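Local coordinates for uncharacterized protein (Pseudomonas aeruginosa, PDB 4E72) that is of unknown function but belongs to the DUF3298 family and is probably made with a signal sequence as a lipoprotein, at residues D7-E12 with Y123-H128; T177-L182 with K190-S195; A166-T171 with Y199-P204. All coordinates share one frame; numbering follows the deposited sequence.

How the contacts relate
Contacts 1 and 2 are partly buried, contact 2 nearest the middle of the chain, while contact 3 is superficial; contacts 1 and 3 lie on opposite sides of the chain's centre, their own centres about 36 Å apart. Contact 1 lies at the margin of the mixed six-stranded sheet, where an arginine just past strand 115-124 reaches the N-terminal segment. Contact 2 starts in the small antiparallel sheet and is the most polar, with hydroxyl, imidazole, carboxylate and water. Contact 3 has no hydrogen bond between its segments and rests on two aromatic rings. Contacts 2 and 3 both draw on the loop between strands 187-190 and 205-208, and touch through a probable hydrogen bond from Tyr191 N to Pro204 O, 2.9 Å.

Contact 1: D7-E12 with Y123-H128; sequences DPLPTE and YDRRQH
Leu9 and Arg125 have their CA atoms 9.6 Å apart, too far for backbone pairing, and the Arg125 side chain, from the turn that follows strand 115-124 of the mixed beta sheet, crosses the distance to the Asp7 backbone and the Leu9 side chain in the N-terminal segment before strand 12-19. Arginine suits this place because its long chain can span the distance and still deliver a flat donor group. With CG beside the backbone N (chi1 -67°) and a bend at chi3, the chain brings NH1 to the backbone carbonyl of Asp7. The Arg125 NH1 to Asp7 O bond is 2.8 Å long, the oxygen lying near the guanidinium edge but tilted from its plane. NH2 is turned to a further backbone acceptor, the carbonyl of Gly4, and two bonds thus limit rotation of the group.

Leu9 supplies the apolar half. Its CG lies over one guanidinium face, 3.6 Å from Arg125 NE, while the two chains run alongside, pointing opposite ways. Val99 of strand 98-108 also touches both side chains, and Leu9 N is bonded to Gln94 OE1. The branched end of leucine divides its contacts: CD1 meets Arg125 CD at 3.8 Å, and CD2 lies 3.9 Å from Arg125 NH2.

Contact 2: T177-L182 with K190-S195; sequences TPHVAL and KYDAYS
A backbone bond from Lys190 N to His179 O (3.0 Å) joins strand 179-181, at one edge of a small antiparallel sheet, to the end of strand 187-190. Beyond this point the second segment leaves the sheet, and side chains take over.

The imidazole of His179 can be followed outward. CB lies 3.4 Å from Lys190 O, CG follows it past the same oxygen, and CD2 comes to 3.3 Å of Lys190 O, which sits at the ring's edge. Pro178 CD covers one ring face. CE1 lies loosely by Asp192 OD2, at 4.2 Å. At the tip, NE2 donates to Asp192 OD2 at 3.2 Å, a His-carboxylate hydrogen bond. Ring and carboxylate planes stand 89° apart; NE2 meets OD2 from above the carboxylate plane, and OD2 is itself tilted out of the imidazole plane, so the bond is not an ideal in-plane one. A weak bond to OD1 accompanies it. Histidine suits the place, being flat enough to lie against the proline while presenting an N-H at its far end.

Thr177 uses both branches. With OG1 anti to the backbone N (chi1 -177°), the hydroxyl donates to Lys190 O, 2.7 Å away, and also accepts from a water that in turn takes the N-H of Asp192. Thr177 CB lies over one face of the Tyr191 ring, 3.7 Å from its centroid and 14° off the normal, a CH-pi contact. The tyrosine's own hydroxyl is bonded to Gln175 O. The methyl completes the cover, Thr177 CG2 approaching Tyr191 CZ to 3.6 Å.

Contact 3: A166-T171 with Y199-P204; sequences ADFQKT and YSYAHP
Phe168 and Tyr201 form an edge-to-face aromatic pair between the short helix 166-171 and a 3-10 turn at 199-201, in the loop that leads to strand 205-208. The ring centroids are 5.7 Å apart and the planes are inclined at 61°, with the edge of Phe168 directed toward the face of Tyr201. Contact is slight: Phe168 CE2 reaches Tyr201 CE1 at 4.0 Å. Long aromatic side chains suit a pair of backbones this far apart: the CA atoms of the two residues lie 12.3 Å apart and both CB atoms point toward the other segment.

Torsions direct the two rings. Phe168 holds CG anti to its backbone N (chi1 -177°), which carries the ring outward from the helix, whereas Tyr201 holds CG beside its backbone N. Neighbouring side chains flank the rings: the Phe168 ring also meets that of Trp172, with planes at about 45°, and touches Leu162 and Pro198, while Tyr201 packs on Trp156 of helix 142-159.

Farther out, hydrogen bonds fix the backbones that bear the rings. Asp165 OD1 accepts from Phe168 N near the start of the helix. In the opposite segment, Ala202 N bonds to Tyr199 O at 2.8 Å, closing the turn around Tyr201. On the helix, Asp167 O accepts from both Thr171 N and Thr171 OG1, which approach from opposite faces of its carbonyl plane, the hydroxyl at 2.9 Å.

Contact 1: D7-E12 with Y123-H128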
ATOM      1  N   ASP A   7      -0.037  -4.899  23.043  1.00 56.65           N
ATOM      2  CA  ASP A   7       0.809  -6.013  22.634  1.00 55.11           C
ATOM      3  C   ASP A   7       0.670  -6.180  21.132  1.00 54.39           C
ATOM      4  O   ASP A   7      -0.443  -6.009  20.632  1.00 51.95           O
ATOM      5  CB  ASP A   7       0.416  -7.309  23.354  1.00 58.13           C
ATOM      6  CG  ASP A   7       0.562  -7.255  24.854  1.00 70.54           C
ATOM      7  OD1 ASP A   7       1.703  -7.057  25.333  1.00 71.70           O
ATOM      8  OD2 ASP A   7      -0.453  -7.460  25.552  1.00 77.74           O
ATOM      9  N   PRO A   8       1.747  -6.529  20.386  1.00 50.31           N
ATOM     10  CA  PRO A   8       1.589  -6.733  18.941  1.00 48.05           C
ATOM     11  C   PRO A   8       0.848  -8.029  18.626  1.00 51.44           C
ATOM     12  O   PRO A   8       0.966  -9.006  19.371  1.00 52.40           O
ATOM     13  CB  PRO A   8       3.033  -6.787  18.434  1.00 49.47           C
ATOM     14  CG  PRO A   8       3.813  -7.295  19.583  1.00 55.47           C
ATOM     15  CD  PRO A   8       3.144  -6.772  20.815  1.00 52.54           C
ATOM     16  N   LEU A   9       0.084  -8.037  17.522  1.00 45.90           N
ATOM     17  CA  LEU A   9      -0.619  -9.242  17.089  1.00 45.54           C
ATOM     18  C   LEU A   9       0.366 -10.230  16.481  1.00 50.66           C
ATOM     19  O   LEU A   9       1.052  -9.858  15.524  1.00 48.29           O
ATOM     20  CB  LEU A   9      -1.707  -8.943  16.049  1.00 43.90           C
ATOM     21  CG  LEU A   9      -3.022  -8.328  16.461  1.00 49.28           C
ATOM     22  CD1 LEU A   9      -3.842  -8.010  15.230  1.00 48.96           C
ATOM     23  CD2 LEU A   9      -3.822  -9.239  17.383  1.00 51.10           C
ATOM     24  N   PRO A  10       0.452 -11.486  16.981  1.00 51.04           N
ATOM     25  CA  PRO A  10       1.304 -12.476  16.302  1.00 51.41           C
ATOM     26  C   PRO A  10       0.690 -12.817  14.939  1.00 55.93           C
ATOM     27  O   PRO A  10      -0.530 -12.721  14.763  1.00 55.95           O
ATOM     28  CB  PRO A  10       1.301 -13.682  17.248  1.00 54.83           C
ATOM     29  CG  PRO A  10       0.521 -13.267  18.460  1.00 60.29           C
ATOM     30  CD  PRO A  10      -0.318 -12.106  18.076  1.00 54.65           C
ATOM     31  N   THR A  11       1.519 -13.170  13.963  1.00 52.13           N
ATOM     32  CA  THR A  11       1.008 -13.461  12.623  1.00 51.18           C
ATOM     33  C   THR A  11       1.686 -14.686  11.957  1.00 54.68           C
ATOM     34  O   THR A  11       2.850 -14.995  12.238  1.00 54.16           O
ATOM     35  CB  THR A  11       1.125 -12.213  11.738  1.00 58.19           C
ATOM     36  OG1 THR A  11       0.697 -12.563  10.428  1.00 62.31           O
ATOM     37  CG2 THR A  11       2.543 -11.627  11.695  1.00 55.80           C
ATOM     38  N   GLU A  12       0.934 -15.365  11.069  1.00 50.74           N
ATOM     39  CA  GLU A  12       1.422 -16.505  10.297  1.00 51.32           C
ATOM     40  C   GLU A  12       1.579 -16.074   8.815  1.00 53.27           C
ATOM     41  O   GLU A  12       0.630 -15.573   8.206  1.00 52.26           O
ATOM     42  CB  GLU A  12       0.487 -17.730  10.457  1.00 54.34           C
ATOM     43  CG  GLU A  12       0.835 -18.948   9.596  1.00 71.08           C
ATOM     44  CD  GLU A  12       2.179 -19.635   9.810  1.00104.10           C
ATOM     45  OE1 GLU A  12       2.621 -19.748  10.977  1.00112.28           O
ATOM     46  OE2 GLU A  12       2.765 -20.108   8.808  1.00 91.71           O
ATOM     47  N   TYR A 123      -5.624  -0.823  10.092  1.00 33.01           N
ATOM     48  CA  TYR A 123      -6.600  -1.548  10.889  1.00 32.99           C
ATOM     49  C   TYR A 123      -6.542  -1.158  12.366  1.00 36.45           C
ATOM     50  O   TYR A 123      -5.522  -1.371  13.024  1.00 37.77           O
ATOM     51  CB  TYR A 123      -6.384  -3.059  10.726  1.00 32.91           C
ATOM     52  CG  TYR A 123      -7.490  -3.872  11.356  1.00 33.32           C
ATOM     53  CD1 TYR A 123      -8.686  -4.099  10.679  1.00 35.39           C
ATOM     54  CD2 TYR A 123      -7.335  -4.433  12.620  1.00 34.17           C
ATOM     55  CE1 TYR A 123      -9.716  -4.836  11.259  1.00 37.75           C
ATOM     56  CE2 TYR A 123      -8.367  -5.162  13.219  1.00 36.00           C
ATOM     57  CZ  TYR A 123      -9.556  -5.357  12.534  1.00 43.35           C
ATOM     58  OH  TYR A 123     -10.559  -6.112  13.081  1.00 47.91           O
ATOM     59  N   ASP A 124      -7.644  -0.610  12.890  1.00 33.67           N
ATOM     60  CA  ASP A 124      -7.768  -0.242  14.310  1.00 35.26           C
ATOM     61  C   ASP A 124      -8.373  -1.413  15.095  1.00 40.64           C
ATOM     62  O   ASP A 124      -9.501  -1.825  14.832  1.00 39.42           O
ATOM     63  CB  ASP A 124      -8.613   1.026  14.470  1.00 38.03           C
ATOM     64  CG  ASP A 124      -8.742   1.583  15.889  1.00 57.16           C
ATOM     65  OD1 ASP A 124      -7.876   1.262  16.752  1.00 60.18           O
ATOM     66  OD2 ASP A 124      -9.660   2.379  16.121  1.00 67.12           O
ATOM     67  N   ARG A 125      -7.598  -1.976  16.016  1.00 39.70           N
ATOM     68  CA  ARG A 125      -8.029  -3.119  16.826  1.00 41.69           C
ATOM     69  C   ARG A 125      -9.011  -2.726  17.944  1.00 48.48           C
ATOM     70  O   ARG A 125      -9.751  -3.585  18.430  1.00 49.33           O
ATOM     71  CB  ARG A 125      -6.816  -3.828  17.448  1.00 39.96           C
ATOM     72  CG  ARG A 125      -5.910  -4.512  16.444  1.00 37.75           C
ATOM     73  CD  ARG A 125      -4.563  -4.763  17.066  1.00 38.81           C
ATOM     74  NE  ARG A 125      -4.660  -5.650  18.224  1.00 41.41           N
ATOM     75  CZ  ARG A 125      -3.740  -5.754  19.178  1.00 55.00           C
ATOM     76  NH1 ARG A 125      -2.636  -5.017  19.130  1.00 45.24           N
ATOM     77  NH2 ARG A 125      -3.922  -6.582  20.191  1.00 42.17           N
ATOM     78  N   ARG A 126      -8.994  -1.443  18.364  1.00 45.77           N
ATOM     79  CA  ARG A 126      -9.870  -0.904  19.405  1.00 47.77           C
ATOM     80  C   ARG A 126     -11.321  -0.900  18.880  1.00 54.33           C
ATOM     81  O   ARG A 126     -12.234  -1.251  19.622  1.00 56.36           O
ATOM     82  CB  ARG A 126      -9.398   0.512  19.814  1.00 46.65           C
ATOM     83  CG  ARG A 126     -10.037   1.071  21.083  1.00 61.51           C
ATOM     84  CD  ARG A 126      -9.683   2.540  21.244  1.00 78.60           C
ATOM     85  NE  ARG A 126     -10.322   3.148  22.412  1.00 95.56           N
ATOM     86  CZ  ARG A 126     -10.420   4.461  22.619  1.00112.10           C
ATOM     87  NH1 ARG A 126      -9.940   5.321  21.727  1.00100.62           N
ATOM     88  NH2 ARG A 126     -11.014   4.923  23.713  1.00 94.55           N
ATOM     89  N   GLN A 127     -11.503  -0.563  17.588  1.00 50.20           N
ATOM     90  CA  GLN A 127     -12.786  -0.512  16.873  1.00 50.98           C
ATOM     91  C   GLN A 127     -13.068  -1.752  15.980  1.00 53.83           C
ATOM     92  O   GLN A 127     -14.216  -1.928  15.567  1.00 53.62           O
ATOM     93  CB  GLN A 127     -12.835   0.735  15.972  1.00 51.52           C
ATOM     94  CG  GLN A 127     -12.960   2.065  16.703  1.00 68.91           C
ATOM     95  CD  GLN A 127     -12.932   3.204  15.712  1.00 84.76           C
ATOM     96  OE1 GLN A 127     -13.977   3.686  15.262  1.00 82.66           O
ATOM     97  NE2 GLN A 127     -11.740   3.618  15.297  1.00 67.23           N
ATOM     98  N   HIS A 128     -12.032  -2.573  15.651  1.00 49.55           N
ATOM     99  CA  HIS A 128     -12.106  -3.742  14.743  1.00 48.27           C
ATOM    100  C   HIS A 128     -12.575  -3.226  13.373  1.00 49.64           C
ATOM    101  O   HIS A 128     -13.574  -3.674  12.813  1.00 49.68           O
ATOM    102  CB  HIS A 128     -13.000  -4.878  15.292  1.00 50.50           C
ATOM    103  CG  HIS A 128     -12.731  -5.219  16.723  1.00 55.41           C
ATOM    104  ND1 HIS A 128     -11.656  -6.014  17.087  1.00 57.59           N
ATOM    105  CD2 HIS A 128     -13.404  -4.853  17.838  1.00 58.22           C
ATOM    106  CE1 HIS A 128     -11.717  -6.116  18.407  1.00 58.27           C
ATOM    107  NE2 HIS A 128     -12.750  -5.432  18.903  1.00 59.21           N
TER

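Contact 2: T177-L182 with K190-S195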
ATOM      1  N   THR A 177      -3.031  11.156  -3.152  1.00 31.39           N
ATOM      2  CA  THR A 177      -2.775   9.728  -3.217  1.00 29.69           C
ATOM      3  C   THR A 177      -3.829   9.000  -2.392  1.00 32.57           C
ATOM      4  O   THR A 177      -4.199   9.521  -1.355  1.00 34.01           O
ATOM      5  CB  THR A 177      -1.320   9.367  -2.778  1.00 28.88           C
ATOM      6  OG1 THR A 177      -1.139   7.954  -2.941  1.00 27.52           O
ATOM      7  CG2 THR A 177      -0.983   9.790  -1.322  1.00 24.90           C
ATOM      8  N   PRO A 178      -4.337   7.814  -2.812  1.00 30.54           N
ATOM      9  CA  PRO A 178      -5.254   7.066  -1.931  1.00 30.14           C
ATOM     10  C   PRO A 178      -4.524   6.351  -0.771  1.00 32.99           C
ATOM     11  O   PRO A 178      -5.207   5.867   0.128  1.00 35.72           O
ATOM     12  CB  PRO A 178      -5.892   6.023  -2.864  1.00 31.20           C
ATOM     13  CG  PRO A 178      -5.140   6.059  -4.110  1.00 35.64           C
ATOM     14  CD  PRO A 178      -4.035   7.053  -4.044  1.00 31.63           C
ATOM     15  N   HIS A 179      -3.164   6.275  -0.779  1.00 25.85           N
ATOM     16  CA  HIS A 179      -2.363   5.487   0.189  1.00 24.18           C
ATOM     17  C   HIS A 179      -1.748   6.341   1.277  1.00 29.83           C
ATOM     18  O   HIS A 179      -0.696   6.964   1.103  1.00 30.93           O
ATOM     19  CB  HIS A 179      -1.251   4.687  -0.532  1.00 24.75           C
ATOM     20  CG  HIS A 179      -1.635   4.169  -1.895  1.00 27.34           C
ATOM     21  ND1 HIS A 179      -2.755   3.357  -2.078  1.00 28.55           N
ATOM     22  CD2 HIS A 179      -0.997   4.308  -3.078  1.00 29.80           C
ATOM     23  CE1 HIS A 179      -2.780   3.060  -3.362  1.00 28.74           C
ATOM     24  NE2 HIS A 179      -1.715   3.565  -4.004  1.00 29.52           N
ATOM     25  N   VAL A 180      -2.411   6.330   2.428  1.00 27.37           N
ATOM     26  CA  VAL A 180      -2.066   7.108   3.605  1.00 26.80           C
ATOM     27  C   VAL A 180      -1.916   6.147   4.751  1.00 29.14           C
ATOM     28  O   VAL A 180      -2.851   5.404   5.018  1.00 28.69           O
ATOM     29  CB  VAL A 180      -3.167   8.182   3.898  1.00 31.02           C
ATOM     30  CG1 VAL A 180      -2.899   8.936   5.216  1.00 31.15           C
ATOM     31  CG2 VAL A 180      -3.330   9.165   2.743  1.00 30.54           C
ATOM     32  N   ALA A 181      -0.774   6.169   5.454  1.00 25.84           N
ATOM     33  CA  ALA A 181      -0.585   5.288   6.600  1.00 26.34           C
ATOM     34  C   ALA A 181      -0.316   6.063   7.881  1.00 33.20           C
ATOM     35  O   ALA A 181       0.457   7.036   7.876  1.00 33.68           O
ATOM     36  CB  ALA A 181       0.534   4.323   6.343  1.00 26.69           C
ATOM     37  N   LEU A 182      -0.959   5.614   8.993  1.00 29.30           N
ATOM     38  CA  LEU A 182      -0.774   6.195  10.306  1.00 30.41           C
ATOM     39  C   LEU A 182       0.494   5.586  10.935  1.00 36.45           C
ATOM     40  O   LEU A 182       0.430   4.842  11.919  1.00 37.30           O
ATOM     41  CB  LEU A 182      -2.023   6.001  11.196  1.00 31.35           C
ATOM     42  CG  LEU A 182      -3.298   6.805  10.816  1.00 36.16           C
ATOM     43  CD1 LEU A 182      -4.457   6.435  11.732  1.00 36.20           C
ATOM     44  CD2 LEU A 182      -3.061   8.331  10.902  1.00 38.57           C
ATOM     45  N   LYS A 190       2.155   7.544   0.522  1.00 27.72           N
ATOM     46  CA  LYS A 190       2.881   6.733  -0.446  1.00 27.51           C
ATOM     47  C   LYS A 190       2.233   6.863  -1.835  1.00 30.89           C
ATOM     48  O   LYS A 190       1.020   6.714  -1.977  1.00 29.17           O
ATOM     49  CB  LYS A 190       2.926   5.271   0.034  1.00 29.42           C
ATOM     50  CG  LYS A 190       3.498   4.293  -0.974  1.00 36.51           C
ATOM     51  CD  LYS A 190       4.958   4.102  -0.806  1.00 40.37           C
ATOM     52  CE  LYS A 190       5.286   2.672  -0.486  1.00 36.77           C
ATOM     53  NZ  LYS A 190       6.751   2.471  -0.470  1.00 33.57           N
ATOM     54  N   TYR A 191       3.066   7.130  -2.850  1.00 28.32           N
ATOM     55  CA  TYR A 191       2.634   7.377  -4.216  1.00 27.18           C
ATOM     56  C   TYR A 191       2.912   6.225  -5.142  1.00 31.09           C
ATOM     57  O   TYR A 191       3.954   5.573  -5.064  1.00 30.37           O
ATOM     58  CB  TYR A 191       3.307   8.657  -4.769  1.00 27.87           C
ATOM     59  CG  TYR A 191       2.625   9.872  -4.196  1.00 29.61           C
ATOM     60  CD1 TYR A 191       2.802  10.229  -2.859  1.00 31.14           C
ATOM     61  CD2 TYR A 191       1.705  10.600  -4.950  1.00 30.18           C
ATOM     62  CE1 TYR A 191       2.113  11.298  -2.298  1.00 31.62           C
ATOM     63  CE2 TYR A 191       1.010  11.671  -4.396  1.00 30.38           C
ATOM     64  CZ  TYR A 191       1.192  11.998  -3.061  1.00 36.95           C
ATOM     65  OH  TYR A 191       0.466  13.018  -2.482  1.00 32.29           O
ATOM     66  N   ASP A 192       1.968   6.000  -6.051  1.00 27.72           N
ATOM     67  CA  ASP A 192       2.139   5.020  -7.102  1.00 27.62           C
ATOM     68  C   ASP A 192       3.259   5.510  -7.993  1.00 29.76           C
ATOM     69  O   ASP A 192       3.488   6.725  -8.097  1.00 27.25           O
ATOM     70  CB  ASP A 192       0.829   4.838  -7.891  1.00 29.11           C
ATOM     71  CG  ASP A 192      -0.176   3.945  -7.167  1.00 49.65           C
ATOM     72  OD1 ASP A 192       0.206   2.801  -6.777  1.00 52.91           O
ATOM     73  OD2 ASP A 192      -1.359   4.355  -7.046  1.00 53.42           O
ATOM     74  N   ALA A 193       3.973   4.579  -8.613  1.00 27.59           N
ATOM     75  CA  ALA A 193       5.024   4.914  -9.572  1.00 29.12           C
ATOM     76  C   ALA A 193       4.405   5.753 -10.698  1.00 34.56           C
ATOM     77  O   ALA A 193       3.236   5.547 -11.035  1.00 34.93           O
ATOM     78  CB  ALA A 193       5.622   3.630 -10.138  1.00 29.53           C
ATOM     79  N   TYR A 194       5.143   6.740 -11.211  1.00 31.34           N
ATOM     80  CA  TYR A 194       4.705   7.562 -12.329  1.00 31.01           C
ATOM     81  C   TYR A 194       3.508   8.475 -11.998  1.00 33.01           C
ATOM     82  O   TYR A 194       2.756   8.806 -12.903  1.00 32.23           O
ATOM     83  CB  TYR A 194       4.354   6.634 -13.526  1.00 32.02           C
ATOM     84  CG  TYR A 194       4.618   7.222 -14.889  1.00 31.65           C
ATOM     85  CD1 TYR A 194       5.920   7.464 -15.327  1.00 33.40           C
ATOM     86  CD2 TYR A 194       3.575   7.448 -15.783  1.00 31.99           C
ATOM     87  CE1 TYR A 194       6.174   7.942 -16.610  1.00 33.14           C
ATOM     88  CE2 TYR A 194       3.819   7.895 -17.079  1.00 33.62           C
ATOM     89  CZ  TYR A 194       5.117   8.168 -17.478  1.00 39.88           C
ATOM     90  OH  TYR A 194       5.354   8.691 -18.724  1.00 42.85           O
ATOM     91  N   SER A 195       3.346   8.931 -10.732  1.00 28.83           N
ATOM     92  CA  SER A 195       2.248   9.848 -10.404  1.00 27.81           C
ATOM     93  C   SER A 195       2.785  11.243 -10.091  1.00 32.56           C
ATOM     94  O   SER A 195       2.218  12.211 -10.582  1.00 32.82           O
ATOM     95  CB  SER A 195       1.406   9.326  -9.244  1.00 30.50           C
ATOM     96  OG  SER A 195       2.206   9.090  -8.106  1.00 43.00           O
TER
HETATM   97  O   HOH W   1      -0.467   7.339  -5.703  1.00 24.32           O

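Contact 3: A166-T171 with Y199-P204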
ATOM      1  N   ALA A 166      12.571  23.529 -11.963  1.00 62.06           N
ATOM      2  CA  ALA A 166      11.215  23.936 -12.341  1.00 61.61           C
ATOM      3  C   ALA A 166      10.632  23.065 -13.452  1.00 63.69           C
ATOM      4  O   ALA A 166       9.418  22.880 -13.466  1.00 62.46           O
ATOM      5  CB  ALA A 166      11.184  25.400 -12.747  1.00 64.05           C
ATOM      6  N   ASP A 167      11.478  22.511 -14.355  1.00 60.15           N
ATOM      7  CA  ASP A 167      11.028  21.643 -15.458  1.00 58.85           C
ATOM      8  C   ASP A 167      10.402  20.346 -14.913  1.00 55.58           C
ATOM      9  O   ASP A 167       9.366  19.911 -15.422  1.00 53.29           O
ATOM     10  CB  ASP A 167      12.164  21.331 -16.446  1.00 62.66           C
ATOM     11  CG  ASP A 167      11.713  21.009 -17.871  1.00 82.30           C
ATOM     12  OD1 ASP A 167      10.486  20.821 -18.089  1.00 82.29           O
ATOM     13  OD2 ASP A 167      12.587  20.936 -18.770  1.00 93.65           O
ATOM     14  N   PHE A 168      11.012  19.766 -13.859  1.00 49.18           N
ATOM     15  CA  PHE A 168      10.505  18.589 -13.143  1.00 46.15           C
ATOM     16  C   PHE A 168       9.164  18.914 -12.473  1.00 48.57           C
ATOM     17  O   PHE A 168       8.237  18.101 -12.541  1.00 49.69           O
ATOM     18  CB  PHE A 168      11.519  18.127 -12.082  1.00 46.84           C
ATOM     19  CG  PHE A 168      11.125  16.879 -11.329  1.00 45.41           C
ATOM     20  CD1 PHE A 168      10.298  16.950 -10.208  1.00 45.52           C
ATOM     21  CD2 PHE A 168      11.621  15.631 -11.707  1.00 44.84           C
ATOM     22  CE1 PHE A 168       9.921  15.794  -9.523  1.00 44.62           C
ATOM     23  CE2 PHE A 168      11.277  14.480 -10.994  1.00 45.13           C
ATOM     24  CZ  PHE A 168      10.412  14.567  -9.921  1.00 43.14           C
ATOM     25  N   GLN A 169       9.074  20.079 -11.809  1.00 42.65           N
ATOM     26  CA  GLN A 169       7.877  20.528 -11.083  1.00 41.42           C
ATOM     27  C   GLN A 169       6.668  20.729 -12.012  1.00 46.32           C
ATOM     28  O   GLN A 169       5.570  20.316 -11.644  1.00 44.68           O
ATOM     29  CB  GLN A 169       8.169  21.803 -10.284  1.00 43.34           C
ATOM     30  CG  GLN A 169       8.925  21.497  -8.990  1.00 56.28           C
ATOM     31  CD  GLN A 169       9.287  22.722  -8.191  1.00 71.25           C
ATOM     32  OE1 GLN A 169       8.482  23.650  -8.023  1.00 67.79           O
ATOM     33  NE2 GLN A 169      10.506  22.734  -7.654  1.00 53.83           N
ATOM     34  N   LYS A 170       6.880  21.286 -13.237  1.00 45.63           N
ATOM     35  CA  LYS A 170       5.816  21.469 -14.234  1.00 44.83           C
ATOM     36  C   LYS A 170       5.371  20.125 -14.794  1.00 46.59           C
ATOM     37  O   LYS A 170       4.185  19.947 -15.078  1.00 46.70           O
ATOM     38  CB  LYS A 170       6.249  22.395 -15.374  1.00 48.10           C
ATOM     39  CG  LYS A 170       6.631  23.821 -14.949  1.00 69.95           C
ATOM     40  CD  LYS A 170       5.521  24.593 -14.205  1.00 79.45           C
ATOM     41  CE  LYS A 170       6.072  25.552 -13.171  1.00 84.03           C
ATOM     42  NZ  LYS A 170       6.662  24.848 -12.000  1.00 85.34           N
ATOM     43  N   THR A 171       6.316  19.180 -14.947  1.00 41.12           N
ATOM     44  CA  THR A 171       6.041  17.841 -15.476  1.00 39.29           C
ATOM     45  C   THR A 171       5.309  16.990 -14.425  1.00 41.17           C
ATOM     46  O   THR A 171       4.429  16.199 -14.765  1.00 39.78           O
ATOM     47  CB  THR A 171       7.360  17.187 -15.922  1.00 44.79           C
ATOM     48  OG1 THR A 171       7.931  17.983 -16.958  1.00 55.27           O
ATOM     49  CG2 THR A 171       7.189  15.766 -16.424  1.00 34.21           C
ATOM     50  N   TYR A 199       9.544   6.585 -12.878  1.00 35.64           N
ATOM     51  CA  TYR A 199       9.755   5.241 -12.299  1.00 36.32           C
ATOM     52  C   TYR A 199      11.082   5.105 -11.550  1.00 37.70           C
ATOM     53  O   TYR A 199      11.135   4.365 -10.579  1.00 36.48           O
ATOM     54  CB  TYR A 199       9.693   4.175 -13.396  1.00 40.19           C
ATOM     55  CG  TYR A 199       8.337   3.530 -13.561  1.00 44.59           C
ATOM     56  CD1 TYR A 199       7.320   4.168 -14.262  1.00 46.59           C
ATOM     57  CD2 TYR A 199       8.090   2.250 -13.074  1.00 46.70           C
ATOM     58  CE1 TYR A 199       6.057   3.589 -14.395  1.00 47.78           C
ATOM     59  CE2 TYR A 199       6.842   1.639 -13.239  1.00 47.99           C
ATOM     60  CZ  TYR A 199       5.821   2.320 -13.884  1.00 55.18           C
ATOM     61  OH  TYR A 199       4.586   1.734 -14.049  1.00 54.17           O
ATOM     62  N   SER A 200      12.148   5.816 -11.981  1.00 34.45           N
ATOM     63  CA  SER A 200      13.450   5.801 -11.294  1.00 34.87           C
ATOM     64  C   SER A 200      13.335   6.200  -9.798  1.00 38.08           C
ATOM     65  O   SER A 200      14.118   5.708  -8.985  1.00 36.06           O
ATOM     66  CB  SER A 200      14.434   6.729 -11.989  1.00 38.14           C
ATOM     67  OG  SER A 200      13.942   8.058 -12.002  1.00 44.15           O
ATOM     68  N   TYR A 201      12.350   7.054  -9.435  1.00 36.02           N
ATOM     69  CA  TYR A 201      12.121   7.472  -8.032  1.00 36.08           C
ATOM     70  C   TYR A 201      11.245   6.448  -7.273  1.00 39.13           C
ATOM     71  O   TYR A 201      10.914   6.669  -6.111  1.00 39.11           O
ATOM     72  CB  TYR A 201      11.483   8.873  -7.973  1.00 37.80           C
ATOM     73  CG  TYR A 201      12.431   9.976  -8.391  1.00 41.13           C
ATOM     74  CD1 TYR A 201      12.651  10.261  -9.735  1.00 42.96           C
ATOM     75  CD2 TYR A 201      13.135  10.713  -7.444  1.00 43.96           C
ATOM     76  CE1 TYR A 201      13.551  11.251 -10.129  1.00 45.40           C
ATOM     77  CE2 TYR A 201      14.053  11.696  -7.824  1.00 46.46           C
ATOM     78  CZ  TYR A 201      14.244  11.975  -9.170  1.00 52.95           C
ATOM     79  OH  TYR A 201      15.122  12.963  -9.552  1.00 53.44           O
ATOM     80  N   ALA A 202      10.870   5.333  -7.943  1.00 35.19           N
ATOM     81  CA  ALA A 202      10.057   4.225  -7.421  1.00 34.19           C
ATOM     82  C   ALA A 202       8.706   4.725  -6.861  1.00 36.11           C
ATOM     83  O   ALA A 202       7.928   5.345  -7.592  1.00 34.83           O
ATOM     84  CB  ALA A 202      10.840   3.446  -6.359  1.00 34.96           C
ATOM     85  N   HIS A 203       8.461   4.501  -5.563  1.00 32.62           N
ATOM     86  CA  HIS A 203       7.215   4.873  -4.905  1.00 32.25           C
ATOM     87  C   HIS A 203       7.500   5.958  -3.875  1.00 35.95           C
ATOM     88  O   HIS A 203       7.832   5.610  -2.739  1.00 36.45           O
ATOM     89  CB  HIS A 203       6.572   3.620  -4.280  1.00 32.52           C
ATOM     90  CG  HIS A 203       6.110   2.636  -5.306  1.00 36.13           C
ATOM     91  ND1 HIS A 203       6.809   1.467  -5.556  1.00 38.52           N
ATOM     92  CD2 HIS A 203       5.060   2.708  -6.158  1.00 37.32           C
ATOM     93  CE1 HIS A 203       6.167   0.876  -6.550  1.00 37.46           C
ATOM     94  NE2 HIS A 203       5.084   1.567  -6.914  1.00 37.28           N
ATOM     95  N   PRO A 204       7.445   7.273  -4.260  1.00 31.06           N
ATOM     96  CA  PRO A 204       7.794   8.332  -3.300  1.00 31.40           C
ATOM     97  C   PRO A 204       6.957   8.301  -2.022  1.00 32.69           C
ATOM     98  O   PRO A 204       5.753   8.019  -2.052  1.00 29.63           O
ATOM     99  CB  PRO A 204       7.550   9.633  -4.080  1.00 34.09           C
ATOM    100  CG  PRO A 204       7.598   9.245  -5.519  1.00 37.96           C
ATOM    101  CD  PRO A 204       7.083   7.840  -5.574  1.00 32.69           C
TER